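Local coordinates for protein mannan endo-1,4-beta-mannosidase (Cryptopygus antarcticus, PDB 4OOU) that hydrolyses internal beta-1,4-mannosidic linkages in mannans, galactomannans and glucomannans, releasing chiefly mannobiose, mannotriose and mannotetraose, at residues R47-D52 and R81-V86; F126-L131 and A175-N180; D250-R255 and W299-N304; S244-T249 and K287-A292. All coordinates share one frame; numbering follows the deposited sequence.

Interaction 1: residues R47-D52 and R81-V86; sequences RSYGSD and RVWVHV
Gly50 and Val86 bring the two backbones nearest, with their CA atoms 5.0 Å apart. Ser48 to Ser51 form a type II beta turn whose third residue is Gly50; its positive phi of 90° suits glycine, and a CB there would crowd the Val86 side chain. Two waters join the backbones: one accepts from Gly50 N and lies close to both Asp52 OD2 and Trp83 O, while the other accepts from Asp52 N and donates to Val84 O at 2.9 Å. The Asp52 carboxylate also takes the amides of Arg47 and Ser48, tying the start of this loop to its end. With CG anti to the backbone N (chi1 179°), the Tyr49 ring reaches Val86, whose CG1 sits over its face in a CH-pi contact, 3.5 Å from the centroid. Trp83 CZ3 lies at the edge of this ring, 4.0 Å from Tyr49 CE1. With an alanine at Tyr49, the Val86 methyl would probably lose its aromatic cover, and Glu87 and Asn133 the hydroxyl they bind. Trp83, a substrate-binding residue, also packs on Val130 of strand 126-133, while Asp52 rests against Asn61 and Leu65 of helix 58-74.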
loop_
_atom_site.group_PDB
_atom_site.type_symbol
_atom_site.label_atom_id
_atom_site.label_comp_id
_atom_site.label_asym_id
_atom_site.label_seq_id
_atom_site.Cartn_x
_atom_site.Cartn_y
_atom_site.Cartn_z
ATOM N N ARG A 47 14.325 -5.719 -0.788
ATOM C CA ARG A 47 15.775 -5.826 -0.867
ATOM C C ARG A 47 16.027 -6.752 -2.059
ATOM O O ARG A 47 16.669 -6.381 -3.034
ATOM C CB ARG A 47 16.300 -6.363 0.472
ATOM C CG ARG A 47 17.676 -7.003 0.464
ATOM C CD ARG A 47 18.772 -6.075 -0.014
ATOM N NE ARG A 47 20.148 -6.437 0.399
ATOM C CZ ARG A 47 20.655 -7.673 0.592
ATOM N NH1 ARG A 47 19.959 -8.815 0.429
ATOM N NH2 ARG A 47 21.921 -7.769 0.971
ATOM N N SER A 48 15.435 -7.933 -1.974
ATOM C CA SER A 48 15.296 -8.844 -3.087
ATOM C C SER A 48 13.835 -8.993 -3.562
ATOM O O SER A 48 12.955 -9.402 -2.779
ATOM C CB SER A 48 15.849 -10.204 -2.687
ATOM O OG SER A 48 17.189 -10.075 -2.293
ATOM N N TYR A 49 13.609 -8.696 -4.848
ATOM C CA TYR A 49 12.254 -8.440 -5.391
ATOM C C TYR A 49 11.358 -9.637 -5.378
ATOM O O TYR A 49 11.419 -10.450 -6.266
ATOM C CB TYR A 49 12.374 -7.899 -6.832
ATOM C CG TYR A 49 11.074 -7.603 -7.581
ATOM C CD1 TYR A 49 10.240 -6.528 -7.215
ATOM C CD2 TYR A 49 10.710 -8.360 -8.700
ATOM C CE1 TYR A 49 9.064 -6.249 -7.926
ATOM C CE2 TYR A 49 9.559 -8.067 -9.419
ATOM C CZ TYR A 49 8.724 -7.028 -9.036
ATOM O OH TYR A 49 7.558 -6.782 -9.768
ATOM N N GLY A 50 10.528 -9.768 -4.361
ATOM C CA GLY A 50 9.629 -10.914 -4.295
ATOM C C GLY A 50 10.199 -12.114 -3.572
ATOM O O GLY A 50 9.441 -13.055 -3.305
ATOM N N SER A 51 11.508 -12.084 -3.249
ATOM C CA SER A 51 12.167 -13.110 -2.404
ATOM C C SER A 51 12.724 -12.657 -1.010
ATOM O O SER A 51 13.689 -13.239 -0.501
ATOM C CB SER A 51 13.263 -13.828 -3.192
ATOM O OG SER A 51 14.272 -12.951 -3.611
ATOM N N ASP A 52 12.088 -11.671 -0.380
ATOM C CA ASP A 52 12.544 -11.154 0.893
ATOM C C ASP A 52 12.110 -12.056 2.009
ATOM O O ASP A 52 12.854 -12.267 2.953
ATOM C CB ASP A 52 11.952 -9.784 1.176
ATOM C CG ASP A 52 12.696 -8.661 0.487
ATOM O OD1 ASP A 52 13.910 -8.791 0.238
ATOM O OD2 ASP A 52 12.033 -7.633 0.214
ATOM N N ARG A 81 6.628 0.934 3.742
ATOM C CA ARG A 81 5.800 0.104 2.861
ATOM C C ARG A 81 6.741 -0.931 2.210
ATOM O O ARG A 81 7.810 -0.587 1.644
ATOM C CB ARG A 81 5.140 0.978 1.815
ATOM C CG ARG A 81 4.106 0.344 0.900
ATOM C CD ARG A 81 3.630 1.394 -0.083
ATOM N NE ARG A 81 2.650 0.911 -1.034
ATOM C CZ ARG A 81 2.812 0.830 -2.353
ATOM N NH1 ARG A 81 3.964 1.181 -2.941
ATOM N NH2 ARG A 81 1.798 0.413 -3.100
ATOM N N VAL A 82 6.354 -2.203 2.321
ATOM C CA VAL A 82 7.233 -3.275 1.912
ATOM C C VAL A 82 6.434 -4.404 1.295
ATOM O O VAL A 82 5.375 -4.750 1.780
ATOM C CB VAL A 82 8.079 -3.764 3.101
ATOM C CG1 VAL A 82 7.212 -4.051 4.298
ATOM C CG2 VAL A 82 8.917 -4.990 2.719
ATOM N N TRP A 83 6.972 -4.948 0.203
ATOM C CA TRP A 83 6.256 -5.825 -0.706
ATOM C C TRP A 83 6.481 -7.297 -0.337
ATOM O O TRP A 83 7.581 -7.670 0.073
ATOM C CB TRP A 83 6.733 -5.542 -2.133
ATOM C CG TRP A 83 6.278 -4.225 -2.730
ATOM C CD1 TRP A 83 5.947 -3.072 -2.073
ATOM C CD2 TRP A 83 6.127 -3.938 -4.115
ATOM N NE1 TRP A 83 5.575 -2.109 -2.962
ATOM C CE2 TRP A 83 5.684 -2.614 -4.221
ATOM C CE3 TRP A 83 6.314 -4.682 -5.275
ATOM C CZ2 TRP A 83 5.417 -2.026 -5.432
ATOM C CZ3 TRP A 83 6.048 -4.101 -6.479
ATOM C CH2 TRP A 83 5.607 -2.789 -6.557
ATOM N N VAL A 84 5.438 -8.121 -0.489
ATOM C CA VAL A 84 5.468 -9.538 -0.068
ATOM C C VAL A 84 5.361 -10.584 -1.204
ATOM O O VAL A 84 6.389 -11.117 -1.649
ATOM C CB VAL A 84 4.429 -9.840 1.048
ATOM C CG1 VAL A 84 4.734 -11.202 1.688
ATOM C CG2 VAL A 84 4.463 -8.751 2.111
ATOM N N HIS A 85 4.163 -10.942 -1.652
ATOM C CA HIS A 85 4.108 -11.950 -2.712
ATOM C C HIS A 85 4.755 -11.425 -4.015
ATOM O O HIS A 85 5.559 -12.134 -4.651
ATOM C CB HIS A 85 2.686 -12.415 -2.994
ATOM C CG HIS A 85 1.945 -12.832 -1.777
ATOM N ND1 HIS A 85 2.567 -13.417 -0.696
ATOM C CD2 HIS A 85 0.633 -12.753 -1.463
ATOM C CE1 HIS A 85 1.673 -13.649 0.250
ATOM N NE2 HIS A 85 0.490 -13.268 -0.199
ATOM N N VAL A 86 4.418 -10.188 -4.379
ATOM C CA VAL A 86 4.955 -9.543 -5.597
ATOM C C VAL A 86 4.446 -10.267 -6.848
ATOM O O VAL A 86 3.303 -10.045 -7.240
ATOM C CB VAL A 86 6.502 -9.393 -5.558
ATOM C CG1 VAL A 86 7.023 -8.549 -6.711
ATOM C CG2 VAL A 86 6.932 -8.759 -4.237
HETATM O O HOH W 1 10.101 -8.280 -1.533
HETATM O O HOH W 2 9.151 -11.225 -0.716
#

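Interaction 2: residues F126-L131 and A175-N180; sequences FLILVL and AWEVLN
Leu129 and Trp176 belong to neighbouring parallel strands of the TIM barrel, inclined by 24°. Leu129 uses both its peptide groups: its N donates to Ala175 O at 3.0 Å, and its O accepts from Glu177 N at 2.8 Å. Leu131 N then points its N-H straight at Glu177 O (180°); the bond from Ala175 N to Leu127 O is weak. In this glycoside hydrolase family 5 barrel, Ile128, Val130, Ala175 and Glu177 share one face of the sheet, the small Ala175 setting its CB against Ile128 CG1. Glu177, its CB 3.8 Å from Val130 CB, extends with CG anti to its N (chi1 180°) to a salt bridge with Arg81 and a bond from Gln278. On the face toward helices 149-167 and 215-232, Leu131 CD1 touches the edge of the Trp176 ring, 3.9 Å from CE3. Past the corner at Val178, Asn180 CB packs on Val130 CG2, while the amide of this substrate-binding residue bonds Arg81 and a bound Tris molecule, probably from the crystallisation liquor.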
loop_
_atom_site.group_PDB
_atom_site.type_symbol
_atom_site.label_atom_id
_atom_site.label_comp_id
_atom_site.label_asym_id
_atom_site.label_seq_id
_atom_site.Cartn_x
_atom_site.Cartn_y
_atom_site.Cartn_z
ATOM N N PHE A 126 5.829 1.559 11.747
ATOM C CA PHE A 126 4.734 0.884 11.192
ATOM C C PHE A 126 5.084 0.294 9.843
ATOM O O PHE A 126 5.797 0.912 9.004
ATOM C CB PHE A 126 3.624 1.916 10.979
ATOM C CG PHE A 126 2.849 2.259 12.221
ATOM C CD1 PHE A 126 2.069 1.273 12.872
ATOM C CD2 PHE A 126 2.842 3.560 12.702
ATOM C CE1 PHE A 126 1.322 1.604 14.000
ATOM C CE2 PHE A 126 2.121 3.893 13.829
ATOM C CZ PHE A 126 1.349 2.914 14.490
ATOM N N LEU A 127 4.518 -0.881 9.591
ATOM C CA LEU A 127 4.676 -1.508 8.304
ATOM C C LEU A 127 3.383 -1.506 7.520
ATOM O O LEU A 127 2.309 -1.676 8.070
ATOM C CB LEU A 127 5.172 -2.934 8.490
ATOM C CG LEU A 127 6.625 -3.083 8.911
ATOM C CD1 LEU A 127 7.124 -4.487 8.580
ATOM C CD2 LEU A 127 7.515 -2.045 8.231
ATOM N N ILE A 128 3.490 -1.288 6.227
ATOM C CA ILE A 128 2.395 -1.590 5.336
ATOM C C ILE A 128 2.898 -2.743 4.494
ATOM O O ILE A 128 3.959 -2.668 3.869
ATOM C CB ILE A 128 1.990 -0.404 4.464
ATOM C CG1 ILE A 128 1.369 0.704 5.319
ATOM C CG2 ILE A 128 1.000 -0.859 3.378
ATOM C CD1 ILE A 128 1.287 2.047 4.608
ATOM N N LEU A 129 2.158 -3.840 4.530
ATOM C CA LEU A 129 2.554 -5.016 3.797
ATOM C C LEU A 129 1.769 -5.006 2.512
ATOM O O LEU A 129 0.553 -4.995 2.565
ATOM C CB LEU A 129 2.206 -6.242 4.621
ATOM C CG LEU A 129 3.013 -6.285 5.908
ATOM C CD1 LEU A 129 2.922 -7.649 6.579
ATOM C CD2 LEU A 129 4.473 -5.900 5.663
ATOM N N VAL A 130 2.437 -5.007 1.361
ATOM C CA VAL A 130 1.693 -5.062 0.096
ATOM C C VAL A 130 1.735 -6.465 -0.483
ATOM O O VAL A 130 2.807 -7.044 -0.694
ATOM C CB VAL A 130 2.015 -3.908 -0.893
ATOM C CG1 VAL A 130 3.411 -3.447 -0.761
ATOM C CG2 VAL A 130 1.734 -4.281 -2.349
ATOM N N LEU A 131 0.533 -7.011 -0.704
ATOM C CA LEU A 131 0.361 -8.411 -1.040
ATOM C C LEU A 131 0.870 -8.741 -2.426
ATOM O O LEU A 131 1.858 -9.459 -2.551
ATOM C CB LEU A 131 -1.111 -8.808 -0.889
ATOM C CG LEU A 131 -1.469 -9.594 0.378
ATOM C CD1 LEU A 131 -0.595 -9.236 1.541
ATOM C CD2 LEU A 131 -2.924 -9.408 0.730
ATOM N N ALA A 175 -1.146 -1.727 8.164
ATOM C CA ALA A 175 -2.148 -2.018 7.109
ATOM C C ALA A 175 -1.691 -3.063 6.095
ATOM O O ALA A 175 -0.486 -3.285 5.876
ATOM C CB ALA A 175 -2.491 -0.746 6.378
ATOM N N TRP A 176 -2.670 -3.697 5.464
ATOM C CA TRP A 176 -2.407 -4.608 4.348
ATOM C C TRP A 176 -2.803 -3.910 3.068
ATOM O O TRP A 176 -3.844 -3.267 3.007
ATOM C CB TRP A 176 -3.240 -5.883 4.478
ATOM C CG TRP A 176 -3.109 -6.549 5.800
ATOM C CD1 TRP A 176 -3.644 -6.133 6.998
ATOM C CD2 TRP A 176 -2.385 -7.734 6.078
ATOM N NE1 TRP A 176 -3.287 -6.992 8.003
ATOM C CE2 TRP A 176 -2.511 -7.986 7.469
ATOM C CE3 TRP A 176 -1.621 -8.603 5.297
ATOM C CZ2 TRP A 176 -1.940 -9.100 8.081
ATOM C CZ3 TRP A 176 -1.043 -9.688 5.898
ATOM C CH2 TRP A 176 -1.216 -9.939 7.283
ATOM N N GLU A 177 -1.988 -4.052 2.035
ATOM C CA GLU A 177 -2.350 -3.548 0.717
ATOM C C GLU A 177 -2.512 -4.701 -0.252
ATOM O O GLU A 177 -1.590 -5.482 -0.530
ATOM C CB GLU A 177 -1.313 -2.576 0.211
ATOM C CG GLU A 177 -1.633 -2.026 -1.145
ATOM C CD GLU A 177 -0.712 -0.894 -1.562
ATOM O OE1 GLU A 177 -0.044 -0.280 -0.685
ATOM O OE2 GLU A 177 -0.673 -0.648 -2.797
ATOM N N VAL A 178 -3.701 -4.792 -0.798
ATOM C CA VAL A 178 -4.036 -5.946 -1.603
ATOM C C VAL A 178 -3.219 -5.983 -2.845
ATOM O O VAL A 178 -2.636 -7.005 -3.184
ATOM C CB VAL A 178 -5.510 -5.944 -2.038
ATOM C CG1 VAL A 178 -5.827 -7.247 -2.743
ATOM C CG2 VAL A 178 -6.406 -5.765 -0.837
ATOM N N LEU A 179 -3.203 -4.868 -3.554
ATOM C CA LEU A 179 -2.638 -4.867 -4.896
ATOM C C LEU A 179 -2.068 -3.487 -5.175
ATOM O O LEU A 179 -2.671 -2.479 -4.816
ATOM C CB LEU A 179 -3.723 -5.240 -5.881
ATOM C CG LEU A 179 -3.322 -5.382 -7.349
ATOM C CD1 LEU A 179 -2.341 -6.535 -7.570
ATOM C CD2 LEU A 179 -4.571 -5.564 -8.199
ATOM N N ASN A 180 -0.875 -3.448 -5.758
ATOM C CA ASN A 180 -0.176 -2.192 -6.022
ATOM C C ASN A 180 -0.385 -1.824 -7.500
ATOM O O ASN A 180 -0.200 -2.680 -8.386
ATOM C CB ASN A 180 1.321 -2.350 -5.742
ATOM C CG ASN A 180 2.162 -1.198 -6.330
ATOM O OD1 ASN A 180 2.263 -0.126 -5.722
ATOM N ND2 ASN A 180 2.747 -1.408 -7.513
#

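Interaction 3: residues D250-R255 and W299-N304; sequences DSFGYR and WAYNVN
Ser251 OG donates to Ala300 O at 2.8 Å, approaching in the carbonyl plane; the short side chain of a serine suits this reach to a neighbouring backbone. Next to this bond Phe252 leans across, its CZ touching Ala300 CB at 4.0 Å and its CE2 lying 3.9 Å from Tyr301 CE1. The two aromatic rings are inclined at 71°, their centroids 6.0 Å apart, an oblique pairing. Both segments are loops at the periphery of the TIM barrel: residues 250-255 follow strand 238-241, and residues 299-304 come before strand 308-313. Thr249 OG1 takes Ser251 N and bonds Tyr301 O, tying the two loops together beside the serine bond. Further out, Phe252 CB lies 3.5 Å above the plane of the Tyr254 ring, and Tyr254 N bonds back to Ser251 O at 2.7 Å. Arg255 NH1 forms a salt bridge with Asp250 OD1 at 3.0 Å, and Lys259 pairs with the other oxygen of that carboxylate. On the facing loop, Asn302 N bonds to Trp299 O, holding Ala300 and Tyr301 in a tight bend.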
loop_
_atom_site.group_PDB
_atom_site.type_symbol
_atom_site.label_atom_id
_atom_site.label_comp_id
_atom_site.label_asym_id
_atom_site.label_seq_id
_atom_site.Cartn_x
_atom_site.Cartn_y
_atom_site.Cartn_z
ATOM N N ASP A 250 -13.585 11.167 -7.344
ATOM C CA ASP A 250 -14.675 11.497 -8.279
ATOM C C ASP A 250 -14.584 12.939 -8.773
ATOM O O ASP A 250 -15.292 13.338 -9.712
ATOM C CB ASP A 250 -16.030 11.173 -7.668
ATOM C CG ASP A 250 -16.258 9.710 -7.620
ATOM O OD1 ASP A 250 -16.136 9.077 -8.681
ATOM O OD2 ASP A 250 -16.497 9.171 -6.527
ATOM N N SER A 251 -13.673 13.703 -8.190
ATOM C CA SER A 251 -13.448 15.079 -8.636
ATOM C C SER A 251 -12.922 15.164 -10.096
ATOM O O SER A 251 -12.638 14.142 -10.740
ATOM C CB SER A 251 -12.515 15.785 -7.652
ATOM O OG SER A 251 -13.139 15.877 -6.381
ATOM N N PHE A 252 -12.858 16.381 -10.625
ATOM C CA PHE A 252 -12.105 16.680 -11.874
ATOM C C PHE A 252 -12.509 15.896 -13.121
ATOM O O PHE A 252 -11.744 15.878 -14.107
ATOM C CB PHE A 252 -10.609 16.459 -11.653
ATOM C CG PHE A 252 -10.055 17.184 -10.448
ATOM C CD1 PHE A 252 -9.879 18.568 -10.472
ATOM C CD2 PHE A 252 -9.691 16.492 -9.307
ATOM C CE1 PHE A 252 -9.348 19.253 -9.391
ATOM C CE2 PHE A 252 -9.157 17.167 -8.222
ATOM C CZ PHE A 252 -8.982 18.550 -8.264
ATOM N N GLY A 253 -13.698 15.274 -13.076
ATOM C CA GLY A 253 -14.151 14.347 -14.119
ATOM C C GLY A 253 -13.535 12.957 -14.070
ATOM O O GLY A 253 -13.809 12.109 -14.912
ATOM N N TYR A 254 -12.695 12.713 -13.070
ATOM C CA TYR A 254 -12.098 11.406 -12.885
ATOM C C TYR A 254 -13.088 10.508 -12.160
ATOM O O TYR A 254 -14.177 10.947 -11.777
ATOM C CB TYR A 254 -10.863 11.532 -12.023
ATOM C CG TYR A 254 -9.866 12.559 -12.455
ATOM C CD1 TYR A 254 -9.695 12.901 -13.818
ATOM C CD2 TYR A 254 -9.025 13.149 -11.516
ATOM C CE1 TYR A 254 -8.747 13.822 -14.203
ATOM C CE2 TYR A 254 -8.066 14.057 -11.900
ATOM C CZ TYR A 254 -7.933 14.395 -13.244
ATOM O OH TYR A 254 -6.980 15.330 -13.599
ATOM N N ARG A 255 -12.681 9.268 -11.928
ATOM C CA ARG A 255 -13.525 8.295 -11.257
ATOM C C ARG A 255 -12.797 7.655 -10.090
ATOM O O ARG A 255 -11.652 7.261 -10.222
ATOM C CB ARG A 255 -13.923 7.225 -12.268
ATOM C CG ARG A 255 -14.818 6.115 -11.731
ATOM C CD ARG A 255 -16.252 6.564 -11.501
ATOM N NE ARG A 255 -16.789 7.335 -12.628
ATOM C CZ ARG A 255 -17.307 8.562 -12.542
ATOM N NH1 ARG A 255 -17.388 9.202 -11.372
ATOM N NH2 ARG A 255 -17.753 9.157 -13.647
ATOM N N TRP A 299 -8.390 17.710 0.097
ATOM C CA TRP A 299 -9.809 17.998 0.239
ATOM C C TRP A 299 -10.413 18.106 -1.142
ATOM O O TRP A 299 -11.555 17.694 -1.372
ATOM C CB TRP A 299 -9.980 19.294 1.010
ATOM C CG TRP A 299 -9.166 19.319 2.311
ATOM C CD1 TRP A 299 -8.075 20.088 2.582
ATOM C CD2 TRP A 299 -9.369 18.497 3.468
ATOM N NE1 TRP A 299 -7.602 19.820 3.830
ATOM C CE2 TRP A 299 -8.385 18.851 4.404
ATOM C CE3 TRP A 299 -10.297 17.510 3.804
ATOM C CZ2 TRP A 299 -8.289 18.246 5.654
ATOM C CZ3 TRP A 299 -10.211 16.911 5.068
ATOM C CH2 TRP A 299 -9.207 17.278 5.973
ATOM N N ALA A 300 -9.609 18.638 -2.066
ATOM C CA ALA A 300 -9.971 18.701 -3.471
ATOM C C ALA A 300 -10.436 17.345 -3.974
ATOM O O ALA A 300 -11.297 17.276 -4.843
ATOM C CB ALA A 300 -8.793 19.199 -4.313
ATOM N N TYR A 301 -9.888 16.246 -3.451
ATOM C CA TYR A 301 -10.280 14.953 -3.998
ATOM C C TYR A 301 -11.666 14.515 -3.477
ATOM O O TYR A 301 -12.197 13.501 -3.907
ATOM C CB TYR A 301 -9.198 13.898 -3.776
ATOM C CG TYR A 301 -7.932 14.176 -4.549
ATOM C CD1 TYR A 301 -7.932 14.244 -5.919
ATOM C CD2 TYR A 301 -6.741 14.386 -3.901
ATOM C CE1 TYR A 301 -6.783 14.521 -6.642
ATOM C CE2 TYR A 301 -5.580 14.652 -4.612
ATOM C CZ TYR A 301 -5.611 14.727 -5.997
ATOM O OH TYR A 301 -4.431 14.992 -6.692
ATOM N N ASN A 302 -12.262 15.329 -2.607
ATOM C CA ASN A 302 -13.595 15.074 -2.042
ATOM C C ASN A 302 -13.698 13.614 -1.633
ATOM O O ASN A 302 -14.475 12.848 -2.184
ATOM C CB ASN A 302 -14.717 15.479 -3.009
ATOM C CG ASN A 302 -16.118 15.431 -2.357
ATOM O OD1 ASN A 302 -17.147 15.396 -3.040
ATOM N ND2 ASN A 302 -16.158 15.417 -1.038
ATOM N N VAL A 303 -12.856 13.223 -0.691
ATOM C CA VAL A 303 -12.719 11.804 -0.353
ATOM C C VAL A 303 -12.502 11.617 1.185
ATOM O O VAL A 303 -11.852 10.681 1.657
ATOM C CB VAL A 303 -11.618 11.240 -1.255
ATOM C CG1 VAL A 303 -10.239 11.284 -0.598
ATOM C CG2 VAL A 303 -11.990 9.878 -1.742
ATOM N N ASN A 304 -13.164 12.496 1.932
ATOM C CA ASN A 304 -12.895 12.763 3.315
ATOM C C ASN A 304 -13.521 11.718 4.239
ATOM O O ASN A 304 -13.229 11.731 5.423
ATOM C CB ASN A 304 -13.392 14.172 3.694
ATOM C CG ASN A 304 -12.989 15.274 2.686
ATOM O OD1 ASN A 304 -12.154 15.106 1.762
ATOM N ND2 ASN A 304 -13.587 16.417 2.875
#

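Interaction 4: residues S244-T249 and K287-A292; sequences SELTQT and KWNQNA
Glu245 OE2 is held by two donors: Asn289 ND2 at 2.8 Å, in a fairly straight bond, and a water at 2.6 Å that accepts from Asn291 N. The Asn289 nitrogen comes from the syn side of the oxygen, 24° out of the carboxylate plane, and the bond lies almost in the amide plane even though the two flat groups stand 72° apart. Glu245 OE1 takes a weak bond from Ser244 OG at 3.2 Å and borders Ala292 CB at 3.5 Å. The glutamate gets there by folding: CG is wedged between its backbone N and carbonyl carbon (chi1 69°), and a further bend at chi2 brings the carboxylate alongside Asn289 and Ala292. That loop makes a type I beta turn from Asn289 to Ala292, which the carboxylate meets at its first residue through the Asn289 side chain and, by way of the water, at the Asn291 amide. Both loops follow barrel strands, 238-241 and 277-281, and lie just beyond the substrate-binding residues Trp243 and His284. With an alanine in place of Glu245, the amide of Asn289 would probably lose its acceptor and be freer to turn, and the water at Asn291 N would lose its second hold. Within its own loop, Gln248 N bonds to Glu245 O at 3.0 Å, and the Gln248 side chain reaches the Gln278 backbone in strand 277-281.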
loop_
_atom_site.group_PDB
_atom_site.type_symbol
_atom_site.label_atom_id
_atom_site.label_comp_id
_atom_site.label_asym_id
_atom_site.label_seq_id
_atom_site.Cartn_x
_atom_site.Cartn_y
_atom_site.Cartn_z
ATOM N N SER A 244 -1.933 6.698 -9.822
ATOM C CA SER A 244 -2.206 8.117 -10.085
ATOM C C SER A 244 -3.456 8.532 -9.360
ATOM O O SER A 244 -4.281 7.692 -9.026
ATOM C CB SER A 244 -2.524 8.277 -11.561
ATOM O OG SER A 244 -2.557 9.625 -11.909
ATOM N N GLU A 245 -3.621 9.835 -9.177
ATOM C CA GLU A 245 -4.882 10.435 -8.695
ATOM C C GLU A 245 -6.146 10.012 -9.483
ATOM O O GLU A 245 -7.229 9.884 -8.881
ATOM C CB GLU A 245 -4.740 11.964 -8.707
ATOM C CG GLU A 245 -4.666 12.612 -10.099
ATOM C CD GLU A 245 -3.282 12.693 -10.723
ATOM O OE1 GLU A 245 -2.254 12.284 -10.125
ATOM O OE2 GLU A 245 -3.230 13.188 -11.873
ATOM N N LEU A 246 -5.966 9.771 -10.802
ATOM C CA LEU A 246 -7.038 9.545 -11.814
ATOM C C LEU A 246 -8.137 8.543 -11.499
ATOM O O LEU A 246 -9.215 8.525 -12.145
ATOM C CB LEU A 246 -6.407 9.069 -13.127
ATOM C CG LEU A 246 -5.877 10.055 -14.184
ATOM C CD1 LEU A 246 -5.841 11.519 -13.784
ATOM C CD2 LEU A 246 -4.491 9.626 -14.638
ATOM N N THR A 247 -7.863 7.704 -10.517
ATOM C CA THR A 247 -8.671 6.548 -10.293
ATOM C C THR A 247 -9.108 6.451 -8.837
ATOM O O THR A 247 -9.735 5.471 -8.427
ATOM C CB THR A 247 -7.882 5.343 -10.805
ATOM O OG1 THR A 247 -8.758 4.256 -11.028
ATOM C CG2 THR A 247 -6.857 4.936 -9.860
ATOM N N GLN A 248 -8.824 7.481 -8.044
ATOM C CA GLN A 248 -9.253 7.470 -6.642
ATOM C C GLN A 248 -9.874 8.795 -6.188
ATOM O O GLN A 248 -9.927 9.114 -4.991
ATOM C CB GLN A 248 -8.123 6.984 -5.707
ATOM C CG GLN A 248 -8.070 5.456 -5.589
ATOM C CD GLN A 248 -7.121 4.965 -4.520
ATOM O OE1 GLN A 248 -6.980 5.585 -3.469
ATOM N NE2 GLN A 248 -6.465 3.839 -4.778
ATOM N N THR A 249 -10.408 9.534 -7.153
ATOM C CA THR A 249 -11.253 10.679 -6.847
ATOM C C THR A 249 -12.420 10.747 -7.825
ATOM O O THR A 249 -12.268 10.433 -9.020
ATOM C CB THR A 249 -10.437 11.966 -6.930
ATOM O OG1 THR A 249 -11.212 13.070 -6.422
ATOM C CG2 THR A 249 -9.974 12.203 -8.384
ATOM N N LYS A 287 7.002 17.842 -15.069
ATOM C CA LYS A 287 5.679 18.445 -14.876
ATOM C C LYS A 287 4.682 17.476 -14.288
ATOM O O LYS A 287 4.455 16.413 -14.829
ATOM C CB LYS A 287 5.136 19.015 -16.180
ATOM N N TRP A 288 4.117 17.843 -13.144
ATOM C CA TRP A 288 3.028 17.101 -12.527
ATOM C C TRP A 288 1.794 17.004 -13.445
ATOM O O TRP A 288 1.582 17.840 -14.302
ATOM C CB TRP A 288 2.568 17.797 -11.236
ATOM C CG TRP A 288 3.539 17.854 -10.105
ATOM C CD1 TRP A 288 4.027 18.977 -9.519
ATOM C CD2 TRP A 288 4.100 16.756 -9.381
ATOM N NE1 TRP A 288 4.878 18.655 -8.483
ATOM C CE2 TRP A 288 4.939 17.298 -8.380
ATOM C CE3 TRP A 288 3.972 15.373 -9.473
ATOM C CZ2 TRP A 288 5.650 16.511 -7.498
ATOM C CZ3 TRP A 288 4.688 14.595 -8.594
ATOM C CH2 TRP A 288 5.519 15.164 -7.623
ATOM N N ASN A 289 0.960 15.994 -13.237
ATOM C CA ASN A 289 -0.422 16.043 -13.740
ATOM C C ASN A 289 -1.199 17.281 -13.207
ATOM O O ASN A 289 -0.866 17.828 -12.175
ATOM C CB ASN A 289 -1.177 14.762 -13.364
ATOM C CG ASN A 289 -0.634 13.514 -14.043
ATOM O OD1 ASN A 289 0.234 13.556 -14.934
ATOM N ND2 ASN A 289 -1.160 12.386 -13.623
ATOM N N GLN A 290 -2.222 17.717 -13.937
ATOM C CA GLN A 290 -3.008 18.908 -13.585
ATOM C C GLN A 290 -3.446 18.965 -12.116
ATOM O O GLN A 290 -3.227 19.960 -11.407
ATOM C CB GLN A 290 -4.278 18.969 -14.454
ATOM C CG GLN A 290 -4.317 20.138 -15.402
ATOM C CD GLN A 290 -4.111 21.432 -14.650
ATOM O OE1 GLN A 290 -4.987 21.848 -13.889
ATOM N NE2 GLN A 290 -2.929 22.051 -14.810
ATOM N N ASN A 291 -4.094 17.892 -11.681
ATOM C CA ASN A 291 -4.703 17.859 -10.368
ATOM C C ASN A 291 -4.086 16.734 -9.554
ATOM O O ASN A 291 -4.772 16.028 -8.821
ATOM C CB ASN A 291 -6.209 17.703 -10.513
ATOM C CG ASN A 291 -6.798 18.713 -11.491
ATOM O OD1 ASN A 291 -6.584 19.927 -11.352
ATOM N ND2 ASN A 291 -7.535 18.215 -12.499
ATOM N N ALA A 292 -2.772 16.595 -9.703
ATOM C CA ALA A 292 -1.999 15.636 -8.954
ATOM C C ALA A 292 -1.825 16.152 -7.534
ATOM O O ALA A 292 -2.073 17.322 -7.251
ATOM C CB ALA A 292 -0.659 15.372 -9.630
HETATM O O HOH W 3 -4.481 15.335 -12.659
#

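How the interactions relate
Interactions 1 and 2 lie side by side in the barrel, their centres 11 Å apart, because strand 79-86 neighbours strand 126-133. Arg81 bonds both Glu177 and Asn180, so the two share a polar network at the substrate-binding site. Interactions 3 and 4 form a second cluster across the chain's centre from interaction 1, with centres 10 Å apart. Their segments alternate along the sequence, and Tyr301 joins them through Asn291 O and Thr249 OG1. Interactions 2 and 4 do not touch; their centres are 22 Å apart. In sequence, interaction 1 closes before interaction 2 opens, and both precede the other pair; the first cluster belongs to the barrel sheet and the substrate site, the second joins loops that follow strands 238-241 and 277-281.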